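Local coordinates for protein ECL CdiI (Enterobacter cloacae subsp. cloacae, PDB 4NTQ) that acts as the immunity protein of a contact-dependent growth inhibition system, binding the toxic CdiA C-terminal RNase and probably protecting the cell that makes it, at residues 2-7 with 64-69; 80-85 with 89-94; 96-101 with 110-115. All coordinates share one frame; numbering follows the deposited sequence.

Contact 1 (2-7 with 64-69)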
loop_
_atom_site.group_PDB
_atom_site.type_symbol
_atom_site.label_atom_id
_atom_site.label_comp_id
_atom_site.label_asym_id
_atom_site.label_seq_id
_atom_site.Cartn_x
_atom_site.Cartn_y
_atom_site.Cartn_z
ATOM N N PHE B 2 -3.744 -16.414 1.809
ATOM C CA PHE B 2 -3.169 -15.080 1.909
ATOM C C PHE B 2 -2.018 -14.940 0.954
ATOM O O PHE B 2 -1.191 -15.848 0.838
ATOM C CB PHE B 2 -2.615 -14.752 3.304
ATOM C CG PHE B 2 -1.862 -13.430 3.338
ATOM C CD1 PHE B 2 -0.479 -13.391 3.249
ATOM C CD2 PHE B 2 -2.548 -12.230 3.400
ATOM C CE1 PHE B 2 0.208 -12.176 3.250
ATOM C CE2 PHE B 2 -1.873 -11.023 3.393
ATOM C CZ PHE B 2 -0.489 -10.993 3.321
ATOM N N GLY B 3 -1.922 -13.784 0.309
ATOM C CA GLY B 3 -0.742 -13.520 -0.486
ATOM C C GLY B 3 -0.910 -12.430 -1.506
ATOM O O GLY B 3 -1.955 -11.796 -1.607
ATOM N N ILE B 4 0.157 -12.219 -2.261
ATOM C CA ILE B 4 0.194 -11.228 -3.300
ATOM C C ILE B 4 0.645 -11.928 -4.581
ATOM O O ILE B 4 1.716 -12.531 -4.608
ATOM C CB ILE B 4 1.180 -10.122 -2.928
ATOM C CG1 ILE B 4 0.742 -9.435 -1.630
ATOM C CG2 ILE B 4 1.319 -9.134 -4.093
ATOM C CD1 ILE B 4 1.755 -8.423 -1.099
ATOM N N PHE B 5 -0.166 -11.838 -5.638
ATOM C CA PHE B 5 0.012 -12.675 -6.825
ATOM C C PHE B 5 -0.002 -11.878 -8.117
ATOM O O PHE B 5 -0.812 -10.976 -8.288
ATOM C CB PHE B 5 -1.105 -13.719 -6.881
ATOM C CG PHE B 5 -1.232 -14.515 -5.629
ATOM C CD1 PHE B 5 -0.478 -15.664 -5.452
ATOM C CD2 PHE B 5 -2.079 -14.095 -4.604
ATOM C CE1 PHE B 5 -0.580 -16.402 -4.301
ATOM C CE2 PHE B 5 -2.181 -14.825 -3.443
ATOM C CZ PHE B 5 -1.424 -15.975 -3.293
ATOM N N SER B 6 0.897 -12.229 -9.028
ATOM C CA SER B 6 0.940 -11.610 -10.349
ATOM C C SER B 6 -0.272 -12.011 -11.167
ATOM O O SER B 6 -0.761 -13.130 -11.033
ATOM C CB SER B 6 2.179 -12.075 -11.116
ATOM O OG SER B 6 3.356 -11.777 -10.402
ATOM N N LYS B 7 -0.750 -11.095 -12.005
ATOM C CA LYS B 7 -1.640 -11.457 -13.093
ATOM C C LYS B 7 -0.805 -11.568 -14.381
ATOM O O LYS B 7 0.132 -12.363 -14.437
ATOM C CB LYS B 7 -2.760 -10.438 -13.213
ATOM C CG LYS B 7 -3.477 -10.221 -11.895
ATOM C CD LYS B 7 -4.512 -9.110 -11.989
ATOM C CE LYS B 7 -5.678 -9.331 -11.033
ATOM N NZ LYS B 7 -6.823 -8.474 -11.430
ATOM N N LEU B 64 4.685 -5.618 4.244
ATOM C CA LEU B 64 4.894 -6.059 2.863
ATOM C C LEU B 64 4.753 -4.878 1.916
ATOM O O LEU B 64 3.634 -4.439 1.649
ATOM C CB LEU B 64 3.837 -7.094 2.459
ATOM C CG LEU B 64 3.644 -8.308 3.361
ATOM C CD1 LEU B 64 2.517 -9.201 2.849
ATOM C CD2 LEU B 64 4.921 -9.095 3.463
ATOM N N ALA B 65 5.869 -4.381 1.390
ATOM C CA ALA B 65 5.836 -3.238 0.481
ATOM C C ALA B 65 5.245 -3.632 -0.874
ATOM O O ALA B 65 5.568 -4.687 -1.418
ATOM C CB ALA B 65 7.232 -2.668 0.288
ATOM N N VAL B 66 4.370 -2.793 -1.414
ATOM C CA VAL B 66 3.850 -3.051 -2.752
ATOM C C VAL B 66 4.151 -1.880 -3.684
ATOM O O VAL B 66 3.527 -1.708 -4.737
ATOM C CB VAL B 66 2.373 -3.408 -2.725
ATOM C CG1 VAL B 66 2.187 -4.717 -1.942
ATOM C CG2 VAL B 66 1.580 -2.276 -2.130
ATOM N N SER B 67 5.122 -1.072 -3.270
ATOM C CA SER B 67 5.760 -0.134 -4.168
ATOM C C SER B 67 7.109 0.198 -3.557
ATOM O O SER B 67 7.261 0.187 -2.338
ATOM C CB SER B 67 4.918 1.137 -4.359
ATOM O OG SER B 67 4.919 1.924 -3.180
HETATM N N MSE B 68 8.080 0.498 -4.412
HETATM C CA MSE B 68 9.421 0.792 -3.978
HETATM C C MSE B 68 10.130 1.548 -5.079
HETATM O O MSE B 68 9.956 1.255 -6.264
HETATM C CB MSE B 68 10.180 -0.496 -3.672
HETATM C CG MSE B 68 11.591 -0.262 -3.156
HETATM SE SE MSE B 68 11.564 0.700 -1.443
HETATM C CE MSE B 68 10.078 -0.291 -0.610
ATOM N N TYR B 69 10.916 2.536 -4.678
ATOM C CA TYR B 69 11.749 3.263 -5.611
ATOM C C TYR B 69 13.084 3.417 -4.949
ATOM O O TYR B 69 13.273 2.926 -3.832
ATOM C CB TYR B 69 11.133 4.619 -5.918
ATOM C CG TYR B 69 9.786 4.506 -6.590
ATOM C CD1 TYR B 69 8.610 4.481 -5.842
ATOM C CD2 TYR B 69 9.687 4.401 -7.976
ATOM C CE1 TYR B 69 7.375 4.373 -6.460
ATOM C CE2 TYR B 69 8.461 4.293 -8.603
ATOM C CZ TYR B 69 7.311 4.281 -7.848
ATOM O OH TYR B 69 6.090 4.169 -8.479
#
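Two antiparallel sheets face each other in the core of this protein, and the contact joins one strand from each: 2-6, which pairs with strand 16-25, and the end of 61-65, which pairs with strand 76-85, with Val66 just after it. The closest CA atoms, those of Ile4 and Val66, are 9.0 Å apart, a spacing bridged by side chains alone. Leu64 CD1 meets the rim of the Phe2 ring close to the ring plane, 3.5 Å from CZ, the two side chains reaching for each other from opposite directions. The ring owes this reach to a first torsion that sets CG anti to the backbone N (chi1 173°). The same Leu64 CD1 lies 4.1 Å from Ile4 CD1, where the two chains run past one another in opposite senses. Ile4 CD1 also packs at 3.8 Å on Val66 CG1, approaching at a slant. Further apolar groups close round this cluster: Phe139 sets its ring nearly perpendicular to that of Phe2, Ile4 rests on Ile23, and Val66 touches Leu32 and Phe78. All four residues that touch are buried, and their side chains offer only carbon to one another. The sheets are therefore joined here by dispersion and the exclusion of water, while the polar backbone groups of Gly3 and Leu64 find hydrogen bonds within their own sheets, to Val24 and Trp80 respectively.

Contact 2 (80-85 with 89-94)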
loop_
_atom_site.group_PDB
_atom_site.type_symbol
_atom_site.label_atom_id
_atom_site.label_comp_id
_atom_site.label_asym_id
_atom_site.label_seq_id
_atom_site.Cartn_x
_atom_site.Cartn_y
_atom_site.Cartn_z
ATOM N N TRP B 80 1.266 -3.336 2.857
ATOM C CA TRP B 80 0.238 -4.068 3.570
ATOM C C TRP B 80 0.928 -4.649 4.789
ATOM O O TRP B 80 1.988 -5.269 4.668
ATOM C CB TRP B 80 -0.412 -5.121 2.670
ATOM C CG TRP B 80 -1.277 -4.438 1.609
ATOM C CD1 TRP B 80 -0.836 -3.791 0.493
ATOM C CD2 TRP B 80 -2.707 -4.275 1.625
ATOM N NE1 TRP B 80 -1.900 -3.258 -0.198
ATOM C CE2 TRP B 80 -3.057 -3.545 0.470
ATOM C CE3 TRP B 80 -3.727 -4.686 2.501
ATOM C CZ2 TRP B 80 -4.378 -3.216 0.164
ATOM C CZ3 TRP B 80 -5.036 -4.363 2.195
ATOM C CH2 TRP B 80 -5.351 -3.627 1.039
ATOM N N VAL B 81 0.341 -4.404 5.960
ATOM C CA VAL B 81 0.985 -4.674 7.233
ATOM C C VAL B 81 0.256 -5.761 8.002
ATOM O O VAL B 81 -0.955 -5.665 8.222
ATOM C CB VAL B 81 1.015 -3.396 8.087
ATOM C CG1 VAL B 81 1.506 -3.698 9.483
ATOM C CG2 VAL B 81 1.883 -2.337 7.416
ATOM N N LEU B 82 0.993 -6.795 8.404
ATOM C CA LEU B 82 0.404 -7.949 9.083
ATOM C C LEU B 82 0.733 -7.870 10.565
ATOM O O LEU B 82 1.891 -7.693 10.938
ATOM C CB LEU B 82 0.948 -9.256 8.502
ATOM C CG LEU B 82 0.376 -9.766 7.173
ATOM C CD1 LEU B 82 0.429 -8.734 6.058
ATOM C CD2 LEU B 82 1.104 -11.014 6.752
ATOM N N TYR B 83 -0.284 -7.975 11.414
ATOM C CA TYR B 83 -0.052 -7.963 12.843
ATOM C C TYR B 83 -0.443 -9.320 13.383
ATOM O O TYR B 83 -1.542 -9.784 13.129
ATOM C CB TYR B 83 -0.890 -6.879 13.521
ATOM C CG TYR B 83 -0.449 -5.449 13.284
ATOM C CD1 TYR B 83 0.627 -4.908 13.990
ATOM C CD2 TYR B 83 -1.141 -4.618 12.397
ATOM C CE1 TYR B 83 1.021 -3.593 13.800
ATOM C CE2 TYR B 83 -0.752 -3.274 12.194
ATOM C CZ TYR B 83 0.334 -2.783 12.899
ATOM O OH TYR B 83 0.734 -1.485 12.720
ATOM N N PHE B 84 0.449 -9.957 14.118
ATOM C CA PHE B 84 0.188 -11.304 14.621
ATOM C C PHE B 84 -0.336 -11.340 16.054
ATOM O O PHE B 84 0.300 -10.807 16.964
ATOM C CB PHE B 84 1.447 -12.144 14.510
ATOM C CG PHE B 84 2.001 -12.189 13.126
ATOM C CD1 PHE B 84 1.428 -13.019 12.170
ATOM C CD2 PHE B 84 3.080 -11.394 12.766
ATOM C CE1 PHE B 84 1.922 -13.072 10.875
ATOM C CE2 PHE B 84 3.587 -11.427 11.460
ATOM C CZ PHE B 84 3.002 -12.276 10.512
ATOM N N GLU B 85 -1.508 -11.947 16.244
ATOM C CA GLU B 85 -2.042 -12.201 17.581
ATOM C C GLU B 85 -2.592 -13.608 17.664
ATOM O O GLU B 85 -3.674 -13.896 17.130
ATOM C CB GLU B 85 -3.131 -11.203 17.941
ATOM C CG GLU B 85 -2.596 -9.821 18.200
ATOM C CD GLU B 85 -3.682 -8.847 18.591
ATOM O OE1 GLU B 85 -4.605 -9.230 19.359
ATOM O OE2 GLU B 85 -3.603 -7.697 18.126
ATOM N N VAL B 89 -4.336 -13.115 12.222
ATOM C CA VAL B 89 -3.463 -12.097 11.657
ATOM C C VAL B 89 -4.306 -10.952 11.139
ATOM O O VAL B 89 -5.146 -11.160 10.271
ATOM C CB VAL B 89 -2.629 -12.640 10.484
ATOM C CG1 VAL B 89 -1.644 -11.582 10.011
ATOM C CG2 VAL B 89 -1.880 -13.906 10.898
ATOM N N TYR B 90 -4.097 -9.752 11.687
ATOM C CA TYR B 90 -4.786 -8.557 11.197
ATOM C C TYR B 90 -3.937 -7.917 10.125
ATOM O O TYR B 90 -2.708 -7.953 10.191
ATOM C CB TYR B 90 -5.089 -7.557 12.326
ATOM C CG TYR B 90 -5.945 -8.164 13.414
ATOM C CD1 TYR B 90 -7.333 -8.241 13.281
ATOM C CD2 TYR B 90 -5.363 -8.704 14.558
ATOM C CE1 TYR B 90 -8.117 -8.835 14.272
ATOM C CE2 TYR B 90 -6.135 -9.295 15.554
ATOM C CZ TYR B 90 -7.507 -9.361 15.403
ATOM O OH TYR B 90 -8.259 -9.948 16.387
ATOM N N VAL B 91 -4.605 -7.348 9.127
ATOM C CA VAL B 91 -3.933 -6.773 7.989
ATOM C C VAL B 91 -4.480 -5.385 7.736
ATOM O O VAL B 91 -5.702 -5.173 7.667
ATOM C CB VAL B 91 -4.142 -7.618 6.702
ATOM C CG1 VAL B 91 -3.235 -7.105 5.585
ATOM C CG2 VAL B 91 -3.886 -9.094 6.960
ATOM N N GLN B 92 -3.564 -4.440 7.575
ATOM C CA GLN B 92 -3.925 -3.057 7.347
ATOM C C GLN B 92 -3.157 -2.603 6.128
ATOM O O GLN B 92 -2.209 -3.268 5.706
ATOM C CB GLN B 92 -3.574 -2.201 8.567
ATOM C CG GLN B 92 -4.453 -2.508 9.755
ATOM C CD GLN B 92 -4.236 -1.574 10.934
ATOM O OE1 GLN B 92 -3.615 -0.518 10.815
ATOM N NE2 GLN B 92 -4.751 -1.970 12.089
ATOM N N ASN B 93 -3.568 -1.474 5.562
ATOM C CA ASN B 93 -2.985 -0.975 4.333
ATOM C C ASN B 93 -2.520 0.418 4.660
ATOM O O ASN B 93 -3.334 1.321 4.856
ATOM C CB ASN B 93 -4.057 -0.981 3.224
ATOM C CG ASN B 93 -3.586 -0.340 1.914
ATOM O OD1 ASN B 93 -4.389 0.278 1.202
ATOM N ND2 ASN B 93 -2.291 -0.493 1.583
ATOM N N ASN B 94 -1.208 0.584 4.782
ATOM C CA ASN B 94 -0.654 1.831 5.307
ATOM C C ASN B 94 0.315 2.417 4.333
ATOM O O ASN B 94 1.083 1.687 3.703
ATOM C CB ASN B 94 0.031 1.607 6.671
ATOM C CG ASN B 94 -0.934 1.092 7.725
ATOM O OD1 ASN B 94 -2.154 1.249 7.596
ATOM N ND2 ASN B 94 -0.400 0.473 8.772
#
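Trp80 and Asn93 meet at one end of a beta hairpin whose strands, 80-85 and 89-94, run antiparallel. Four backbone hydrogen bonds join them in two reciprocal pairs: Val81 with Gln92 and Tyr83 with Tyr90. The shortest is Tyr83 N to Tyr90 O at 2.7 Å, and the straightest is Val81 N to Gln92 O, with 172° at the hydrogen.

At the Trp80 end the Asn93 amide stacks on the indole, 7° between planes, and Asn93 CB makes a CH-pi contact, 3.5 Å from the centroid of the Trp80 six-membered ring. Asn93 CG stands anti to the backbone N (chi1 174°), which carries the amide across that face; ND2 then donates to Thr79 O, and OD1 bonds Arg222 of the CdiA toxin chain.

Apolar packing on the same side of the sheet sets Val91 CG1 at the indole edge, 4.0 Å from Trp80 CE3, and Val89 CG2 3.7 Å from Phe84 CD1. On the other side Tyr83 CE2 lies 4.1 Å from Gln92 CD, whose amide NE2 donates to Thr117 O. The Glu85 carboxylate lies oblique to the Tyr90 ring, Glu85 CD 3.9 Å from Tyr90 CE2, and Arg116 both salt-bridges Glu85 and stands cation-pi to Tyr90. The Asn93 amide, hydrogen-bonded at both nitrogen and oxygen, is thus held by Trp80 and Thr79 of its own chain while its oxygen serves the toxin interface.

Contact 3 (96-101 with 110-115)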
loop_
_atom_site.group_PDB
_atom_site.type_symbol
_atom_site.label_atom_id
_atom_site.label_comp_id
_atom_site.label_asym_id
_atom_site.label_seq_id
_atom_site.Cartn_x
_atom_site.Cartn_y
_atom_site.Cartn_z
ATOM N N ILE B 96 3.585 4.576 3.996
ATOM C CA ILE B 96 4.713 5.067 4.764
ATOM C C ILE B 96 5.325 6.319 4.136
ATOM O O ILE B 96 5.879 6.259 3.043
ATOM C CB ILE B 96 5.807 4.027 4.868
ATOM C CG1 ILE B 96 5.252 2.709 5.393
ATOM C CG2 ILE B 96 6.881 4.524 5.785
ATOM C CD1 ILE B 96 6.340 1.778 5.866
ATOM N N PHE B 97 5.243 7.443 4.840
ATOM C CA PHE B 97 5.781 8.704 4.336
ATOM C C PHE B 97 7.254 8.873 4.664
ATOM O O PHE B 97 7.661 8.692 5.803
ATOM C CB PHE B 97 4.985 9.884 4.883
ATOM C CG PHE B 97 3.664 10.064 4.214
ATOM C CD1 PHE B 97 3.600 10.519 2.910
ATOM C CD2 PHE B 97 2.490 9.768 4.876
ATOM C CE1 PHE B 97 2.381 10.679 2.278
ATOM C CE2 PHE B 97 1.271 9.923 4.249
ATOM C CZ PHE B 97 1.214 10.376 2.953
ATOM N N LEU B 98 8.053 9.214 3.657
ATOM C CA LEU B 98 9.498 9.312 3.831
ATOM C C LEU B 98 10.084 10.586 3.227
ATOM O O LEU B 98 11.304 10.680 3.046
ATOM C CB LEU B 98 10.174 8.101 3.189
ATOM C CG LEU B 98 9.491 6.756 3.424
ATOM C CD1 LEU B 98 10.066 5.721 2.479
ATOM C CD2 LEU B 98 9.674 6.335 4.865
ATOM N N GLU B 99 9.218 11.545 2.906
ATOM C CA GLU B 99 9.629 12.763 2.217
ATOM C C GLU B 99 10.680 13.491 3.028
ATOM O O GLU B 99 11.645 14.026 2.473
ATOM C CB GLU B 99 8.423 13.665 1.958
ATOM N N GLU B 100 10.507 13.478 4.346
ATOM C CA GLU B 100 11.482 14.093 5.234
ATOM C C GLU B 100 12.162 13.046 6.110
ATOM O O GLU B 100 12.246 13.201 7.342
ATOM C CB GLU B 100 10.845 15.207 6.079
ATOM C CG GLU B 100 10.359 16.409 5.269
ATOM C CD GLU B 100 11.414 16.972 4.318
ATOM O OE1 GLU B 100 12.593 17.104 4.714
ATOM O OE2 GLU B 100 11.056 17.307 3.169
ATOM N N CYS B 101 12.657 11.994 5.458
ATOM C CA CYS B 101 13.450 10.970 6.127
ATOM C C CYS B 101 14.901 10.974 5.634
ATOM O O CYS B 101 15.824 11.388 6.353
ATOM C CB CYS B 101 12.842 9.590 5.887
ATOM S SG CYS B 101 12.498 8.668 7.383
ATOM N N ASN B 110 10.370 -2.979 8.738
ATOM C CA ASN B 110 9.574 -3.320 9.903
ATOM C C ASN B 110 9.792 -2.359 11.074
ATOM O O ASN B 110 8.932 -2.258 11.944
ATOM C CB ASN B 110 9.767 -4.788 10.307
ATOM C CG ASN B 110 8.936 -5.735 9.455
ATOM O OD1 ASN B 110 7.814 -5.417 9.085
ATOM N ND2 ASN B 110 9.494 -6.887 9.122
ATOM N N LYS B 111 10.927 -1.652 11.073
ATOM C CA LYS B 111 11.193 -0.584 12.042
ATOM C C LYS B 111 10.316 0.646 11.791
ATOM O O LYS B 111 10.091 1.441 12.699
ATOM C CB LYS B 111 12.671 -0.156 12.017
ATOM C CG LYS B 111 13.676 -1.216 12.447
ATOM C CD LYS B 111 13.431 -1.685 13.877
ATOM C CE LYS B 111 13.611 -0.554 14.892
ATOM N NZ LYS B 111 13.351 -1.002 16.302
ATOM N N PHE B 112 9.826 0.806 10.561
ATOM C CA PHE B 112 9.080 2.016 10.202
ATOM C C PHE B 112 7.595 1.859 10.487
ATOM O O PHE B 112 6.789 2.735 10.210
ATOM C CB PHE B 112 9.348 2.403 8.742
ATOM C CG PHE B 112 10.758 2.855 8.498
ATOM C CD1 PHE B 112 11.052 4.203 8.317
ATOM C CD2 PHE B 112 11.800 1.938 8.491
ATOM C CE1 PHE B 112 12.365 4.626 8.109
ATOM C CE2 PHE B 112 13.113 2.348 8.287
ATOM C CZ PHE B 112 13.398 3.700 8.094
ATOM N N ILE B 113 7.259 0.724 11.068
ATOM C CA ILE B 113 5.881 0.367 11.352
ATOM C C ILE B 113 5.741 0.324 12.851
ATOM O O ILE B 113 6.590 -0.276 13.523
ATOM C CB ILE B 113 5.585 -1.060 10.841
ATOM C CG1 ILE B 113 5.601 -1.088 9.308
ATOM C CG2 ILE B 113 4.278 -1.577 11.423
ATOM C CD1 ILE B 113 4.840 0.064 8.660
ATOM N N GLU B 114 4.695 0.934 13.395
ATOM C CA GLU B 114 4.528 0.864 14.832
ATOM C C GLU B 114 3.370 -0.041 15.190
ATOM O O GLU B 114 2.718 -0.605 14.306
ATOM C CB GLU B 114 4.381 2.249 15.447
ATOM C CG GLU B 114 3.103 2.960 15.105
ATOM C CD GLU B 114 3.148 4.402 15.545
ATOM O OE1 GLU B 114 4.251 4.877 15.918
ATOM O OE2 GLU B 114 2.086 5.058 15.522
ATOM N N SER B 115 3.119 -0.181 16.487
ATOM C CA SER B 115 2.186 -1.182 16.967
ATOM C C SER B 115 0.798 -0.880 16.444
ATOM O O SER B 115 0.549 0.201 15.914
ATOM C CB SER B 115 2.217 -1.280 18.497
ATOM O OG SER B 115 1.179 -0.523 19.083
#
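Where strand 88-97 ends, the long connection toward strand 129-132 folds back on itself, and this contact is a small hydrophobic cluster between its beginning and a later section that leaves a short 3-10 segment. Ile96, the last but one residue of the strand, makes the closest approach: its CD1 is 3.6 Å from Ile113 CD1, the two side chains crossing at about a right angle. In Ile96, CG1 lies anti to the carbonyl carbon (chi1 -53°), and the extended second torsion sends CD1 out to the loop. The same methyl also reaches Phe112 CB at 4.2 Å, bridging two successive residues. Farther along, the Phe112 ring is touched by two side chains. Leu98 CD2 comes within 4.3 Å of CD1 of that ring, while Cys101 SG lies beside the rim, 4.1 Å from CE1. The sulfur is 5.5 Å from the ring centroid and 88° off the normal, a sulfur-aromatic contact made in the plane of the ring. Cys101 lies at the end of a turn in which its N donates to Leu98 O. Phe104, from the intervening loop, joins Phe112 edge-to-face and touches Leu98. The packing grades from the buried Ile96 and Leu98 to the exposed Cys101. On the sheet side, Ile113 rests on His61, Ala63 and Tyr83, and Asn110 ties the 3-10 segment to the sheet and a helix through Ala63, His61, Ser51 and Glu54. The cluster is a hydrophobic mini-core that packs the long 98-128 connection on one face of the four-stranded antiparallel sheet.

How the contacts relate
Contacts 1 and 2 meet directly: Leu64 N probably donates a hydrogen bond to Trp80 O at 2.8 Å, and Leu82 CD1 lies 3.7 Å from Phe2 CZ, so the hairpin adds to the core between the sheets. Contact 3 sits on the other face of the hairpin, where Tyr83 OH is 2.7 Å from Glu114 O, a probable hydrogen bond, and Ile113 CG2 packs at 4.0 Å on Val81 CG1. Contacts 1 and 3, with centres about 18 Å apart, do not touch. The CdiA toxin chain touches Trp80 and residues 92-94 of contact 2 itself, whereas at contacts 1 and 3 it reaches flanking residues, Tyr69, Phe97 and Glu99.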